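Local coordinates for protein cryptochrome DASH (PDB 2J4D) that repairs cyclobutane pyrimidine dimers in single-stranded DNA, carrying FAD and a folate light antenna, and may also serve as a blue-light photoreceptor, at residues Tyr331-Phe344 against Tyr423-Gly435. Residues are numbered along the deposited sequence; the frame is centred on the assembly and turned at random.
Sequences YFRFLSIKCGNSLF and YDPCSNYGNWTYG. With FAD (flavin-adenine dinucleotide), chain C.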
loop_
_atom_site.group_PDB
_atom_site.type_symbol
_atom_site.label_atom_id
_atom_site.label_comp_id
_atom_site.label_asym_id
_atom_site.label_seq_id
_atom_site.Cartn_x
_atom_site.Cartn_y
_atom_site.Cartn_z
ATOM N N TYR A 331 4.742 11.688 4.379
ATOM C CA TYR A 331 6.097 12.174 4.157
ATOM C C TYR A 331 6.781 11.503 2.979
ATOM O O TYR A 331 7.351 12.180 2.129
ATOM C CB TYR A 331 6.943 11.986 5.420
ATOM C CG TYR A 331 8.335 12.565 5.318
ATOM C CD1 TYR A 331 8.528 13.930 5.090
ATOM C CD2 TYR A 331 9.462 11.750 5.442
ATOM C CE1 TYR A 331 9.805 14.470 4.985
ATOM C CE2 TYR A 331 10.748 12.278 5.340
ATOM C CZ TYR A 331 10.912 13.637 5.111
ATOM O OH TYR A 331 12.178 14.166 5.008
ATOM N N PHE A 332 6.748 10.175 2.919
ATOM C CA PHE A 332 7.404 9.511 1.798
ATOM C C PHE A 332 6.706 9.798 0.473
ATOM O O PHE A 332 7.348 9.839 -0.577
ATOM C CB PHE A 332 7.512 8.002 2.042
ATOM C CG PHE A 332 8.646 7.628 2.967
ATOM C CD1 PHE A 332 9.955 7.999 2.663
ATOM C CD2 PHE A 332 8.406 6.918 4.135
ATOM C CE1 PHE A 332 11.008 7.668 3.512
ATOM C CE2 PHE A 332 9.453 6.579 4.995
ATOM C CZ PHE A 332 10.756 6.952 4.684
ATOM N N ARG A 333 5.395 10.003 0.520
ATOM C CA ARG A 333 4.651 10.309 -0.697
ATOM C C ARG A 333 5.114 11.676 -1.229
ATOM O O ARG A 333 5.393 11.825 -2.422
ATOM C CB ARG A 333 3.142 10.313 -0.396
ATOM C CG ARG A 333 2.270 10.938 -1.475
ATOM C CD ARG A 333 2.235 10.123 -2.747
ATOM N NE ARG A 333 1.578 8.835 -2.555
ATOM C CZ ARG A 333 1.243 8.014 -3.546
ATOM N NH1 ARG A 333 1.499 8.350 -4.807
ATOM N NH2 ARG A 333 0.662 6.853 -3.279
ATOM N N PHE A 334 5.215 12.673 -0.352
ATOM C CA PHE A 334 5.662 13.993 -0.811
ATOM C C PHE A 334 7.140 13.942 -1.190
ATOM O O PHE A 334 7.570 14.579 -2.147
ATOM C CB PHE A 334 5.438 15.066 0.270
ATOM C CG PHE A 334 3.984 15.308 0.600
ATOM C CD1 PHE A 334 3.058 15.560 -0.406
ATOM C CD2 PHE A 334 3.544 15.288 1.924
ATOM C CE1 PHE A 334 1.708 15.782 -0.099
ATOM C CE2 PHE A 334 2.196 15.512 2.242
ATOM C CZ PHE A 334 1.280 15.757 1.225
ATOM N N LEU A 335 7.912 13.156 -0.448
ATOM C CA LEU A 335 9.341 13.036 -0.711
ATOM C C LEU A 335 9.588 12.441 -2.101
ATOM O O LEU A 335 10.572 12.781 -2.760
ATOM C CB LEU A 335 9.988 12.170 0.374
ATOM C CG LEU A 335 11.480 12.293 0.707
ATOM C CD1 LEU A 335 11.878 13.745 0.920
ATOM C CD2 LEU A 335 11.752 11.493 1.973
ATOM N N SER A 336 8.694 11.568 -2.558
ATOM C CA SER A 336 8.868 10.968 -3.877
ATOM C C SER A 336 8.883 12.064 -4.932
ATOM O O SER A 336 9.610 11.975 -5.924
ATOM C CB SER A 336 7.753 9.951 -4.188
ATOM O OG SER A 336 6.497 10.574 -4.417
ATOM N N ILE A 337 8.091 13.108 -4.714
ATOM C CA ILE A 337 8.042 14.209 -5.662
ATOM C C ILE A 337 9.345 14.993 -5.631
ATOM O O ILE A 337 9.933 15.286 -6.675
ATOM C CB ILE A 337 6.877 15.164 -5.348
ATOM C CG1 ILE A 337 5.559 14.385 -5.371
ATOM C CG2 ILE A 337 6.833 16.280 -6.386
ATOM C CD1 ILE A 337 4.349 15.198 -4.946
ATOM N N LYS A 338 9.805 15.333 -4.436
ATOM C CA LYS A 338 11.046 16.088 -4.327
ATOM C C LYS A 338 12.246 15.318 -4.875
ATOM O O LYS A 338 13.125 15.898 -5.513
ATOM C CB LYS A 338 11.312 16.471 -2.863
ATOM C CG LYS A 338 12.547 17.354 -2.669
ATOM C CD LYS A 338 12.802 17.640 -1.183
ATOM C CE LYS A 338 14.004 18.554 -1.000
ATOM N NZ LYS A 338 14.363 18.746 0.432
ATOM N N CYS A 339 12.280 14.010 -4.641
ATOM C CA CYS A 339 13.415 13.195 -5.088
ATOM C C CYS A 339 13.389 12.750 -6.541
ATOM O O CYS A 339 14.440 12.523 -7.141
ATOM C CB CYS A 339 13.541 11.940 -4.221
ATOM S SG CYS A 339 13.902 12.243 -2.476
ATOM N N GLY A 340 12.200 12.597 -7.104
ATOM C CA GLY A 340 12.132 12.136 -8.474
ATOM C C GLY A 340 12.798 10.774 -8.551
ATOM O O GLY A 340 12.748 9.992 -7.591
ATOM N N ASN A 341 13.455 10.493 -9.669
ATOM C CA ASN A 341 14.087 9.198 -9.851
ATOM C C ASN A 341 15.325 8.921 -9.007
ATOM O O ASN A 341 15.859 7.819 -9.054
ATOM C CB ASN A 341 14.382 8.966 -11.331
ATOM C CG ASN A 341 13.124 8.982 -12.172
ATOM O OD1 ASN A 341 12.077 8.501 -11.738
ATOM N ND2 ASN A 341 13.218 9.519 -13.381
ATOM N N SER A 342 15.784 9.891 -8.223
ATOM C CA SER A 342 16.946 9.615 -7.371
ATOM C C SER A 342 16.493 8.616 -6.294
ATOM O O SER A 342 17.304 7.977 -5.610
ATOM C CB SER A 342 17.480 10.899 -6.722
ATOM O OG SER A 342 16.564 11.434 -5.787
ATOM N N LEU A 343 15.179 8.477 -6.165
ATOM C CA LEU A 343 14.587 7.548 -5.212
ATOM C C LEU A 343 14.915 6.107 -5.598
ATOM O O LEU A 343 14.916 5.209 -4.754
ATOM C CB LEU A 343 13.062 7.729 -5.196
ATOM C CG LEU A 343 12.203 6.778 -4.354
ATOM C CD1 LEU A 343 12.555 6.886 -2.868
ATOM C CD2 LEU A 343 10.732 7.133 -4.563
ATOM N N PHE A 344 15.205 5.889 -6.878
ATOM C CA PHE A 344 15.486 4.546 -7.368
ATOM C C PHE A 344 16.944 4.278 -7.726
ATOM O O PHE A 344 17.310 3.145 -8.040
ATOM C CB PHE A 344 14.620 4.276 -8.595
ATOM C CG PHE A 344 13.170 4.642 -8.404
ATOM C CD1 PHE A 344 12.373 3.929 -7.515
ATOM C CD2 PHE A 344 12.597 5.686 -9.134
ATOM C CE1 PHE A 344 11.014 4.243 -7.353
ATOM C CE2 PHE A 344 11.239 6.016 -8.985
ATOM C CZ PHE A 344 10.442 5.294 -8.096
ATOM N N TYR A 423 2.797 -2.969 -1.345
ATOM C CA TYR A 423 3.822 -2.283 -2.110
ATOM C C TYR A 423 3.346 -0.928 -2.589
ATOM O O TYR A 423 2.292 -0.811 -3.211
ATOM C CB TYR A 423 4.259 -3.080 -3.330
ATOM C CG TYR A 423 5.122 -2.237 -4.248
ATOM C CD1 TYR A 423 6.376 -1.784 -3.827
ATOM C CD2 TYR A 423 4.667 -1.849 -5.509
ATOM C CE1 TYR A 423 7.159 -0.963 -4.640
ATOM C CE2 TYR A 423 5.441 -1.023 -6.333
ATOM C CZ TYR A 423 6.686 -0.588 -5.888
ATOM O OH TYR A 423 7.464 0.218 -6.685
ATOM N N ASP A 424 4.166 0.078 -2.303
ATOM C CA ASP A 424 3.919 1.465 -2.673
ATOM C C ASP A 424 5.317 1.974 -3.043
ATOM O O ASP A 424 6.247 1.882 -2.237
ATOM C CB ASP A 424 3.364 2.215 -1.454
ATOM C CG ASP A 424 3.097 3.673 -1.735
ATOM O OD1 ASP A 424 1.913 4.073 -1.694
ATOM O OD2 ASP A 424 4.065 4.417 -1.996
ATOM N N PRO A 425 5.497 2.502 -4.265
ATOM C CA PRO A 425 6.846 2.967 -4.590
ATOM C C PRO A 425 7.435 3.991 -3.631
ATOM O O PRO A 425 8.610 3.901 -3.272
ATOM C CB PRO A 425 6.704 3.513 -6.013
ATOM C CG PRO A 425 5.257 3.919 -6.089
ATOM C CD PRO A 425 4.561 2.778 -5.368
ATOM N N CYS A 426 6.616 4.950 -3.216
ATOM C CA CYS A 426 7.065 6.010 -2.322
ATOM C C CYS A 426 7.530 5.452 -0.985
ATOM O O CYS A 426 8.634 5.752 -0.523
ATOM C CB CYS A 426 5.933 7.007 -2.085
ATOM S SG CYS A 426 5.160 7.630 -3.601
ATOM N N SER A 427 6.684 4.635 -0.372
ATOM C CA SER A 427 7.004 4.050 0.922
ATOM C C SER A 427 8.079 2.974 0.836
ATOM O O SER A 427 8.967 2.920 1.681
ATOM C CB SER A 427 5.743 3.459 1.560
ATOM O OG SER A 427 4.860 4.481 1.997
ATOM N N ASN A 428 8.010 2.118 -0.178
ATOM C CA ASN A 428 8.996 1.045 -0.283
ATOM C C ASN A 428 10.401 1.567 -0.528
ATOM O O ASN A 428 11.318 1.314 0.249
ATOM C CB ASN A 428 8.630 0.073 -1.401
ATOM C CG ASN A 428 9.504 -1.174 -1.385
ATOM O OD1 ASN A 428 9.568 -1.875 -0.379
ATOM N ND2 ASN A 428 10.177 -1.452 -2.495
ATOM N N TYR A 429 10.576 2.281 -1.630
ATOM C CA TYR A 429 11.887 2.813 -1.942
ATOM C C TYR A 429 12.299 3.884 -0.943
ATOM O O TYR A 429 13.482 4.046 -0.653
ATOM C CB TYR A 429 11.886 3.323 -3.380
ATOM C CG TYR A 429 11.873 2.170 -4.359
ATOM C CD1 TYR A 429 13.070 1.566 -4.767
ATOM C CD2 TYR A 429 10.665 1.628 -4.822
ATOM C CE1 TYR A 429 13.069 0.454 -5.606
ATOM C CE2 TYR A 429 10.652 0.503 -5.665
ATOM C CZ TYR A 429 11.860 -0.076 -6.049
ATOM O OH TYR A 429 11.877 -1.187 -6.866
ATOM N N GLY A 430 11.316 4.602 -0.402
ATOM C CA GLY A 430 11.616 5.620 0.586
ATOM C C GLY A 430 12.259 4.967 1.797
ATOM O O GLY A 430 13.357 5.342 2.221
ATOM N N ASN A 431 11.582 3.970 2.356
ATOM C CA ASN A 431 12.118 3.280 3.519
ATOM C C ASN A 431 13.420 2.544 3.200
ATOM O O ASN A 431 14.317 2.486 4.048
ATOM C CB ASN A 431 11.078 2.316 4.088
ATOM C CG ASN A 431 10.072 3.007 4.994
ATOM O OD1 ASN A 431 10.376 3.335 6.140
ATOM N ND2 ASN A 431 8.867 3.240 4.481
ATOM N N TRP A 432 13.542 1.986 1.996
ATOM C CA TRP A 432 14.781 1.301 1.632
ATOM C C TRP A 432 15.968 2.269 1.560
ATOM O O TRP A 432 17.057 1.937 2.031
ATOM C CB TRP A 432 14.651 0.544 0.296
ATOM C CG TRP A 432 14.166 -0.871 0.458
ATOM C CD1 TRP A 432 12.873 -1.316 0.381
ATOM C CD2 TRP A 432 14.963 -2.015 0.799
ATOM N NE1 TRP A 432 12.818 -2.663 0.661
ATOM C CE2 TRP A 432 14.085 -3.117 0.920
ATOM C CE3 TRP A 432 16.333 -2.214 1.018
ATOM C CZ2 TRP A 432 14.534 -4.403 1.253
ATOM C CZ3 TRP A 432 16.778 -3.492 1.351
ATOM C CH2 TRP A 432 15.879 -4.568 1.466
ATOM N N THR A 433 15.774 3.461 0.990
ATOM C CA THR A 433 16.883 4.412 0.912
ATOM C C THR A 433 17.333 4.773 2.317
ATOM O O THR A 433 18.535 4.902 2.578
ATOM C CB THR A 433 16.512 5.712 0.159
ATOM O OG1 THR A 433 15.453 6.390 0.843
ATOM C CG2 THR A 433 16.089 5.397 -1.256
ATOM N N TYR A 434 16.369 4.936 3.222
ATOM C CA TYR A 434 16.674 5.244 4.613
ATOM C C TYR A 434 17.503 4.114 5.221
ATOM O O TYR A 434 18.606 4.338 5.723
ATOM C CB TYR A 434 15.381 5.419 5.414
ATOM C CG TYR A 434 14.946 6.857 5.549
ATOM C CD1 TYR A 434 14.875 7.692 4.433
ATOM C CD2 TYR A 434 14.611 7.390 6.793
ATOM C CE1 TYR A 434 14.483 9.024 4.550
ATOM C CE2 TYR A 434 14.216 8.720 6.923
ATOM C CZ TYR A 434 14.155 9.530 5.798
ATOM O OH TYR A 434 13.760 10.844 5.915
ATOM N N GLY A 435 16.965 2.897 5.163
ATOM C CA GLY A 435 17.665 1.748 5.711
ATOM C C GLY A 435 19.030 1.506 5.096
ATOM O O GLY A 435 19.953 1.051 5.771
HETATM P PA FAD C . 1.186 0.312 11.439
HETATM O O1A FAD C . -0.151 -0.120 11.893
HETATM O O2A FAD C . 2.314 0.352 12.399
HETATM O O5B FAD C . 1.093 1.771 10.767
HETATM C C5B FAD C . -0.172 2.283 10.292
HETATM C C4B FAD C . 0.035 2.826 8.874
HETATM O O4B FAD C . 1.034 3.843 8.921
HETATM C C3B FAD C . 0.540 1.807 7.859
HETATM O O3B FAD C . -0.495 0.980 7.352
HETATM C C2B FAD C . 1.185 2.704 6.848
HETATM O O2B FAD C . 0.323 3.195 5.846
HETATM C C1B FAD C . 1.815 3.808 7.716
HETATM N N9A FAD C . 3.232 3.594 8.081
HETATM C C8A FAD C . 3.732 3.056 9.250
HETATM N N7A FAD C . 5.058 3.012 9.264
HETATM C C5A FAD C . 5.440 3.550 8.055
HETATM C C6A FAD C . 6.712 3.769 7.475
HETATM N N6A FAD C . 7.866 3.486 8.064
HETATM N N1A FAD C . 6.744 4.332 6.210
HETATM C C2A FAD C . 5.572 4.641 5.561
HETATM N N3A FAD C . 4.326 4.456 6.059
HETATM C C4A FAD C . 4.312 3.898 7.300
HETATM N N1 FAD C . 4.847 0.501 3.789
HETATM C C2 FAD C . 3.967 0.503 2.727
HETATM O O2 FAD C . 2.835 0.933 2.850
HETATM N N3 FAD C . 4.408 -0.006 1.496
HETATM C C4 FAD C . 5.685 -0.518 1.277
HETATM O O4 FAD C . 6.015 -0.958 0.160
HETATM C C4X FAD C . 6.583 -0.518 2.372
HETATM N N5 FAD C . 7.888 -1.018 2.244
HETATM C C5X FAD C . 8.802 -0.910 3.295
HETATM C C6 FAD C . 10.137 -1.297 3.123
HETATM C C7 FAD C . 11.089 -1.202 4.166
HETATM C C7M FAD C . 12.513 -1.634 3.914
HETATM C C8 FAD C . 10.657 -0.690 5.443
HETATM C C8M FAD C . 11.606 -0.554 6.622
HETATM C C9 FAD C . 9.316 -0.297 5.626
HETATM C C9A FAD C . 8.365 -0.395 4.568
HETATM N N10 FAD C . 7.001 -0.006 4.726
HETATM C C10 FAD C . 6.124 0.000 3.619
HETATM C "C1'" FAD C . 6.577 0.768 5.938
HETATM C "C2'" FAD C . 6.020 -0.046 7.124
HETATM O "O2'" FAD C . 6.916 -1.095 7.447
HETATM C "C3'" FAD C . 4.656 -0.628 6.758
HETATM O "O3'" FAD C . 3.750 0.418 6.356
HETATM C "C4'" FAD C . 3.951 -1.377 7.902
HETATM O "O4'" FAD C . 4.732 -2.500 8.317
HETATM C "C5'" FAD C . 2.585 -1.847 7.419
HETATM O "O5'" FAD C . 1.901 -2.526 8.475
HETATM P P FAD C . 0.850 -1.874 9.454
HETATM O O1P FAD C . -0.238 -1.391 8.588
HETATM O O2P FAD C . 0.442 -2.888 10.465
HETATM O O3P FAD C . 1.591 -0.742 10.286
HETATM O O HOH W 1 14.749 12.479 3.946
HETATM O O HOH W 2 9.630 8.444 -1.002
HETATM O O HOH W 3 1.830 6.585 -0.663
#
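Phe-332 enters helix 425-435 as a knob into the hole formed by Ser-427, Gly-430, Asn-431 and Tyr-434, in the helical FAD-binding domain of the photolyase/cryptochrome fold. Segments 331-339 and 425-435 cross nearly perpendicularly (83°), their axes 8.0 Å apart at closest. With chi1 at -79°, CG of Phe-332 stands anti to its carbonyl carbon, which brings CE1 to 3.4 Å from Gly-430 C; a CB on that glycine would collide with the ring. Asn-431 N lies over one ring face, offset toward the rim. The far edge of Phe-332 points into the face of Tyr-434, a T-shaped pair. CE2 lies against the amide of Asn-431, whose ND2 donates to adenine N1A of FAD (2.9 Å, 171°), while OD1 accepts from N6A. Shortened to an alanine here, the side chain would probably open a gap against Gly-430 and deprive the Tyr-434 face and Asn-431 amide of the ring packed on them.

Cys-426 fills the crossing, its CB 3.5 Å from Phe-332 O and its SG over one face of the Arg-333 guanidinium, toward the rim; NH1 of that arginine pairs with Glu-144, and NH2 makes a long salt bridge to Asp-424 OD1 (3.4 Å). Leu-343 lays CG on Tyr-429 CB at 3.6 Å. Phe-344, a folate-pocket residue, turns its ring edge onto the face of Tyr-429. Water 2 bridges the helices, donating to Phe-332 O and, over 2.9 Å, to Cys-426 O.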